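Local coordinates for protein DNA helicase RecQ (PDB 2RHF) that is the regulatory C-terminal HRDC domain of a RecQ helicase, an enzyme that probably couples ATP hydrolysis to unwinding duplex DNA in the 3'-5' direction, at residues Ala10-Arg15 with Ala33-Leu38; Arg44-Leu49 with Tyr63-Leu68. All blocks are in the same frame, centred on the assembly; numbering follows the deposited sequence.

Contact 1 of 2, residues Ala10-Arg15 with Ala33-Leu38; sequences ALRELR and ATLEAL
L35 of helix 32-41 is received by L11, R12 and R15 of helix 4-22, in the buried centre of the all-helical HRDC fold. The two short segments run at 134° to each other, more antiparallel than parallel, with their axes 10.5 Å apart. The apolar part of the contact lies among three leucines. CB of L11 meets CG of L35 at 3.9 Å, and CD1 of L11 reaches on to CB of L38, 3.7 Å away, one helical turn further. The same L11 methyl lies 3.8 Å from the carbonyl O of L35, so it packs against main chain as well as side chain. The arginines add their aliphatic and flat surfaces. With CG anti to the backbone N (chi1 -169°), L35 extends its CD1 to both, 3.7 Å from CG of R12. On its other arginine neighbour that methyl sits over the centre of the guanidinium face of R15, 3.8 Å from CZ. The R15 chain bends at chi3 (64°) to present this face, and its NH1 is held by hydrogen bonds to F30 O and N32 OD1, which leaves the flat group little freedom to turn. The polar part is a water bridge at the outer edge of the contact: in the plane of the R12 guanidinium, a water accepts from NH2 of R12 at 2.9 Å and donates to OE2 of E36 at 2.7 Å.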
loop_
_atom_site.group_PDB
_atom_site.type_symbol
_atom_site.label_atom_id
_atom_site.label_comp_id
_atom_site.label_asym_id
_atom_site.label_seq_id
_atom_site.Cartn_x
_atom_site.Cartn_y
_atom_site.Cartn_z
ATOM N N ALA A 10 -3.050 -6.622 5.356
ATOM C CA ALA A 10 -1.647 -6.632 4.950
ATOM C C ALA A 10 -1.146 -5.215 4.748
ATOM O O ALA A 10 -0.019 -4.893 5.125
ATOM C CB ALA A 10 -1.459 -7.449 3.700
ATOM N N LEU A 11 -1.976 -4.359 4.162
ATOM C CA LEU A 11 -1.570 -2.983 3.948
ATOM C C LEU A 11 -1.421 -2.213 5.268
ATOM O O LEU A 11 -0.511 -1.398 5.404
ATOM C CB LEU A 11 -2.529 -2.287 3.000
ATOM C CG LEU A 11 -2.461 -2.810 1.562
ATOM C CD1 LEU A 11 -3.711 -2.395 0.807
ATOM C CD2 LEU A 11 -1.198 -2.338 0.842
ATOM N N ARG A 12 -2.286 -2.493 6.242
ATOM C CA ARG A 12 -2.125 -1.902 7.567
ATOM C C ARG A 12 -0.848 -2.393 8.246
ATOM O O ARG A 12 -0.150 -1.622 8.908
ATOM C CB ARG A 12 -3.331 -2.208 8.452
ATOM C CG ARG A 12 -4.521 -1.323 8.162
ATOM C CD ARG A 12 -5.627 -1.429 9.215
ATOM N NE ARG A 12 -6.577 -0.337 8.990
ATOM C CZ ARG A 12 -7.562 -0.364 8.091
ATOM N NH1 ARG A 12 -7.793 -1.453 7.373
ATOM N NH2 ARG A 12 -8.335 0.698 7.921
ATOM N N GLU A 13 -0.544 -3.682 8.086
ATOM C CA GLU A 13 0.684 -4.260 8.630
ATOM C C GLU A 13 1.904 -3.638 7.967
ATOM O O GLU A 13 2.886 -3.300 8.635
ATOM C CB GLU A 13 0.668 -5.781 8.457
ATOM C CG GLU A 13 -0.353 -6.439 9.391
ATOM C CD GLU A 13 -0.691 -7.886 9.054
ATOM O OE1 GLU A 13 -0.336 -8.385 7.967
ATOM O OE2 GLU A 13 -1.355 -8.530 9.899
ATOM N N LEU A 14 1.850 -3.473 6.652
ATOM C CA LEU A 14 2.935 -2.811 5.933
ATOM C C LEU A 14 3.097 -1.381 6.437
ATOM O O LEU A 14 4.218 -0.919 6.704
ATOM C CB LEU A 14 2.673 -2.804 4.438
ATOM C CG LEU A 14 3.656 -1.945 3.637
ATOM C CD1 LEU A 14 5.099 -2.430 3.771
ATOM C CD2 LEU A 14 3.248 -1.889 2.194
ATOM N N ARG A 15 1.990 -0.662 6.555
ATOM C CA ARG A 15 2.051 0.724 7.000
ATOM C C ARG A 15 2.737 0.832 8.373
ATOM O O ARG A 15 3.564 1.722 8.580
ATOM C CB ARG A 15 0.660 1.343 6.994
ATOM C CG ARG A 15 0.652 2.837 7.356
ATOM C CD ARG A 15 -0.658 3.495 7.017
ATOM N NE ARG A 15 -1.765 2.947 7.801
ATOM C CZ ARG A 15 -3.031 3.326 7.665
ATOM N NH1 ARG A 15 -3.362 4.269 6.782
ATOM N NH2 ARG A 15 -3.963 2.781 8.414
ATOM N N ALA A 33 -7.846 6.501 3.001
ATOM C CA ALA A 33 -8.471 6.529 1.672
ATOM C C ALA A 33 -7.541 5.882 0.650
ATOM O O ALA A 33 -7.987 5.144 -0.236
ATOM C CB ALA A 33 -8.825 7.949 1.257
ATOM N N THR A 34 -6.248 6.155 0.763
ATOM C CA THR A 34 -5.267 5.547 -0.141
ATOM C C THR A 34 -5.198 4.027 0.086
ATOM O O THR A 34 -5.186 3.252 -0.882
ATOM C CB THR A 34 -3.905 6.202 0.038
ATOM O OG1 THR A 34 -4.004 7.592 -0.298
ATOM C CG2 THR A 34 -2.863 5.530 -0.847
ATOM N N LEU A 35 -5.179 3.610 1.349
ATOM C CA LEU A 35 -5.176 2.199 1.704
ATOM C C LEU A 35 -6.374 1.478 1.089
ATOM O O LEU A 35 -6.226 0.403 0.477
ATOM C CB LEU A 35 -5.149 2.059 3.220
ATOM C CG LEU A 35 -4.886 0.664 3.787
ATOM C CD1 LEU A 35 -4.308 0.773 5.174
ATOM C CD2 LEU A 35 -6.143 -0.183 3.804
ATOM N N GLU A 36 -7.553 2.084 1.192
ATOM C CA GLU A 36 -8.751 1.502 0.638
ATOM C C GLU A 36 -8.692 1.399 -0.866
ATOM O O GLU A 36 -9.148 0.411 -1.430
ATOM C CB GLU A 36 -9.965 2.287 1.085
ATOM C CG GLU A 36 -10.314 1.961 2.531
ATOM C CD GLU A 36 -10.959 3.075 3.288
ATOM O OE1 GLU A 36 -11.499 4.024 2.672
ATOM O OE2 GLU A 36 -10.920 2.992 4.524
ATOM N N ALA A 37 -8.142 2.414 -1.519
ATOM C CA ALA A 37 -7.983 2.374 -2.966
ATOM C C ALA A 37 -6.998 1.276 -3.384
ATOM O O ALA A 37 -7.214 0.596 -4.389
ATOM C CB ALA A 37 -7.546 3.741 -3.484
ATOM N N LEU A 38 -5.922 1.096 -2.626
ATOM C CA LEU A 38 -4.979 0.012 -2.891
ATOM C C LEU A 38 -5.643 -1.345 -2.780
ATOM O O LEU A 38 -5.450 -2.218 -3.628
ATOM C CB LEU A 38 -3.774 0.106 -1.954
ATOM C CG LEU A 38 -2.823 1.281 -2.186
ATOM C CD1 LEU A 38 -1.863 1.447 -1.026
ATOM C CD2 LEU A 38 -2.059 1.115 -3.522
HETATM O O HOH W 1 -10.104 0.713 5.672
#

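Contact 2 of 2, residues Arg44-Leu49 with Tyr63-Leu68; sequences RTLAEL and YGERIL
The capped N-terminal turn of the short helix 46-49 sits against helix 57-76 of the HRDC fold, where L49 and L68 reach toward each other tip to tip. CG of L49 lies 3.8 Å from CD2 of L68, and the two L49 methyls part: CD1 of L49 lies on the backbone of G64, 3.7 Å from its CA, while CD2 of L49 meets CG2 of I67 at 4.0 Å. Glycine makes this close approach possible, because a CB at position 64 would point at L49 and come tight against CD1. An alanine in place of L49 would probably open a gap above G64 and leave CD2 of L68 and CG2 of I67 without their shared apolar neighbour. L68 also packs against the main chain leading into the short helix, where CD2 of L68 lies 3.8 Å from backbone atom C of R44. On the exposed side L46 crosses E65 at about a right angle, with CD2 of L46 beside OE2 of E65; the E65 CB points away from helix 46-49, and the bend at chi2 (-57°) brings the carboxylate back to the leucine. Two bonds brace the turn itself: T45 is the N-cap, its OG1 accepting from E48 N at 3.0 Å, and the E48 side chain reaches back to the residue before the cap. There R44 N donates to the anti side of E48 OE1 at 2.8 Å, 32° out of the carboxylate plane. The guanidinium of R44 turns to helix 57-76, where its NH2 bonds N72 OD1 and its NE donates weakly to a water in the guanidinium plane.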
loop_
_atom_site.group_PDB
_atom_site.type_symbol
_atom_site.label_atom_id
_atom_site.label_comp_id
_atom_site.label_asym_id
_atom_site.label_seq_id
_atom_site.Cartn_x
_atom_site.Cartn_y
_atom_site.Cartn_z
ATOM N N ARG A 44 -0.805 -4.175 -9.480
ATOM C CA ARG A 44 0.181 -5.264 -9.610
ATOM C C ARG A 44 1.449 -4.776 -10.279
ATOM O O ARG A 44 2.405 -5.545 -10.439
ATOM C CB ARG A 44 -0.381 -6.429 -10.437
ATOM C CG ARG A 44 -1.789 -6.871 -10.063
ATOM C CD ARG A 44 -1.880 -7.375 -8.614
ATOM N NE ARG A 44 -1.060 -8.561 -8.343
ATOM C CZ ARG A 44 -1.367 -9.789 -8.760
ATOM N NH1 ARG A 44 -2.471 -10.006 -9.472
ATOM N NH2 ARG A 44 -0.571 -10.799 -8.458
ATOM N N THR A 45 1.444 -3.514 -10.701
ATOM C CA THR A 45 2.550 -2.925 -11.454
ATOM C C THR A 45 2.737 -1.483 -11.025
ATOM O O THR A 45 1.835 -0.874 -10.437
ATOM C CB THR A 45 2.259 -2.886 -12.976
ATOM O OG1 THR A 45 1.145 -2.011 -13.218
ATOM C CG2 THR A 45 1.956 -4.265 -13.525
ATOM N N LEU A 46 3.877 -0.910 -11.387
ATOM C CA LEU A 46 4.110 0.512 -11.175
ATOM C C LEU A 46 3.112 1.367 -11.937
ATOM O O LEU A 46 2.645 2.386 -11.420
ATOM C CB LEU A 46 5.535 0.888 -11.565
ATOM C CG LEU A 46 6.634 0.319 -10.671
ATOM C CD1 LEU A 46 7.977 0.775 -11.194
ATOM C CD2 LEU A 46 6.461 0.713 -9.205
ATOM N N ALA A 47 2.777 0.956 -13.163
ATOM C CA ALA A 47 1.789 1.683 -13.953
ATOM C C ALA A 47 0.448 1.775 -13.225
ATOM O O ALA A 47 -0.201 2.821 -13.210
ATOM C CB ALA A 47 1.608 1.024 -15.311
ATOM N N GLU A 48 0.050 0.674 -12.618
ATOM C CA GLU A 48 -1.185 0.634 -11.876
ATOM C C GLU A 48 -1.105 1.421 -10.568
ATOM O O GLU A 48 -2.074 2.059 -10.174
ATOM C CB GLU A 48 -1.600 -0.818 -11.668
ATOM C CG GLU A 48 -2.014 -1.476 -13.011
ATOM C CD GLU A 48 -2.132 -2.984 -12.959
ATOM O OE1 GLU A 48 -2.209 -3.540 -11.862
ATOM O OE2 GLU A 48 -2.160 -3.626 -14.042
ATOM N N LEU A 49 0.050 1.422 -9.913
ATOM C CA LEU A 49 0.220 2.253 -8.703
ATOM C C LEU A 49 0.022 3.731 -8.994
ATOM O O LEU A 49 -0.544 4.462 -8.175
ATOM C CB LEU A 49 1.604 2.070 -8.111
ATOM C CG LEU A 49 1.841 0.813 -7.294
ATOM C CD1 LEU A 49 3.309 0.732 -6.928
ATOM C CD2 LEU A 49 0.935 0.768 -6.034
ATOM N N TYR A 63 7.861 3.477 -1.418
ATOM C CA TYR A 63 7.102 2.350 -0.856
ATOM C C TYR A 63 6.511 1.430 -1.902
ATOM O O TYR A 63 5.917 0.424 -1.539
ATOM C CB TYR A 63 5.938 2.842 0.020
ATOM C CG TYR A 63 6.279 3.870 1.073
ATOM C CD1 TYR A 63 5.399 4.914 1.344
ATOM C CD2 TYR A 63 7.464 3.801 1.811
ATOM C CE1 TYR A 63 5.687 5.858 2.320
ATOM C CE2 TYR A 63 7.763 4.747 2.777
ATOM C CZ TYR A 63 6.875 5.766 3.028
ATOM O OH TYR A 63 7.193 6.704 3.990
ATOM N N GLY A 64 6.600 1.789 -3.177
ATOM C CA GLY A 64 5.826 1.092 -4.209
ATOM C C GLY A 64 6.096 -0.393 -4.282
ATOM O O GLY A 64 5.173 -1.198 -4.346
ATOM N N GLU A 65 7.363 -0.771 -4.294
ATOM C CA GLU A 65 7.695 -2.193 -4.371
ATOM C C GLU A 65 7.179 -2.943 -3.148
ATOM O O GLU A 65 6.650 -4.043 -3.278
ATOM C CB GLU A 65 9.195 -2.396 -4.568
ATOM C CG GLU A 65 9.713 -1.970 -5.963
ATOM C CD GLU A 65 9.013 -2.667 -7.157
ATOM O OE1 GLU A 65 8.418 -3.755 -6.987
ATOM O OE2 GLU A 65 9.072 -2.112 -8.278
ATOM N N ARG A 66 7.292 -2.343 -1.967
ATOM C CA ARG A 66 6.766 -2.959 -0.746
ATOM C C ARG A 66 5.241 -3.118 -0.799
ATOM O O ARG A 66 4.700 -4.124 -0.330
ATOM C CB ARG A 66 7.161 -2.148 0.500
ATOM C CG ARG A 66 8.631 -1.980 0.772
ATOM C CD ARG A 66 9.187 -3.110 1.580
ATOM N NE ARG A 66 8.708 -3.164 2.962
ATOM C CZ ARG A 66 9.197 -2.462 3.992
ATOM N NH1 ARG A 66 10.177 -1.578 3.823
ATOM N NH2 ARG A 66 8.690 -2.645 5.207
ATOM N N ILE A 67 4.545 -2.123 -1.346
ATOM C CA ILE A 67 3.105 -2.192 -1.499
ATOM C C ILE A 67 2.723 -3.328 -2.444
ATOM O O ILE A 67 1.828 -4.125 -2.141
ATOM C CB ILE A 67 2.548 -0.842 -1.999
ATOM C CG1 ILE A 67 2.652 0.225 -0.894
ATOM C CG2 ILE A 67 1.096 -0.999 -2.477
ATOM C CD1 ILE A 67 2.453 1.663 -1.377
ATOM N N LEU A 68 3.373 -3.406 -3.596
ATOM C CA LEU A 68 3.062 -4.484 -4.549
ATOM C C LEU A 68 3.312 -5.842 -3.924
ATOM O O LEU A 68 2.543 -6.770 -4.130
ATOM C CB LEU A 68 3.879 -4.337 -5.824
ATOM C CG LEU A 68 3.586 -3.084 -6.659
ATOM C CD1 LEU A 68 4.457 -3.069 -7.909
ATOM C CD2 LEU A 68 2.099 -2.988 -7.037
HETATM O O HOH W 2 0.736 -6.514 -6.588
#

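How the contacts relate
From the N terminus, helix 4-22 leads through the short helix 26-29 into helix 32-41, and contact 1 closes that first loop. The chain then turns into helix 46-49 and returns along helix 57-76, where contact 2 closes a second loop. The two loops follow in series; neither encloses the other, but the contacts join through space, their centres about 12 Å apart. L14 sets CD2 3.7 Å from CA of I67, bringing helix 4-22 to helix 57-76. From helix 32-41, CD2 of L38 touches CD2 of L49 and CG2 of I67, each at 3.9 Å. L38, L49 and I67 thereby join the apolar groups of the two contacts, tying helices 32-41, 46-49 and 57-76 together.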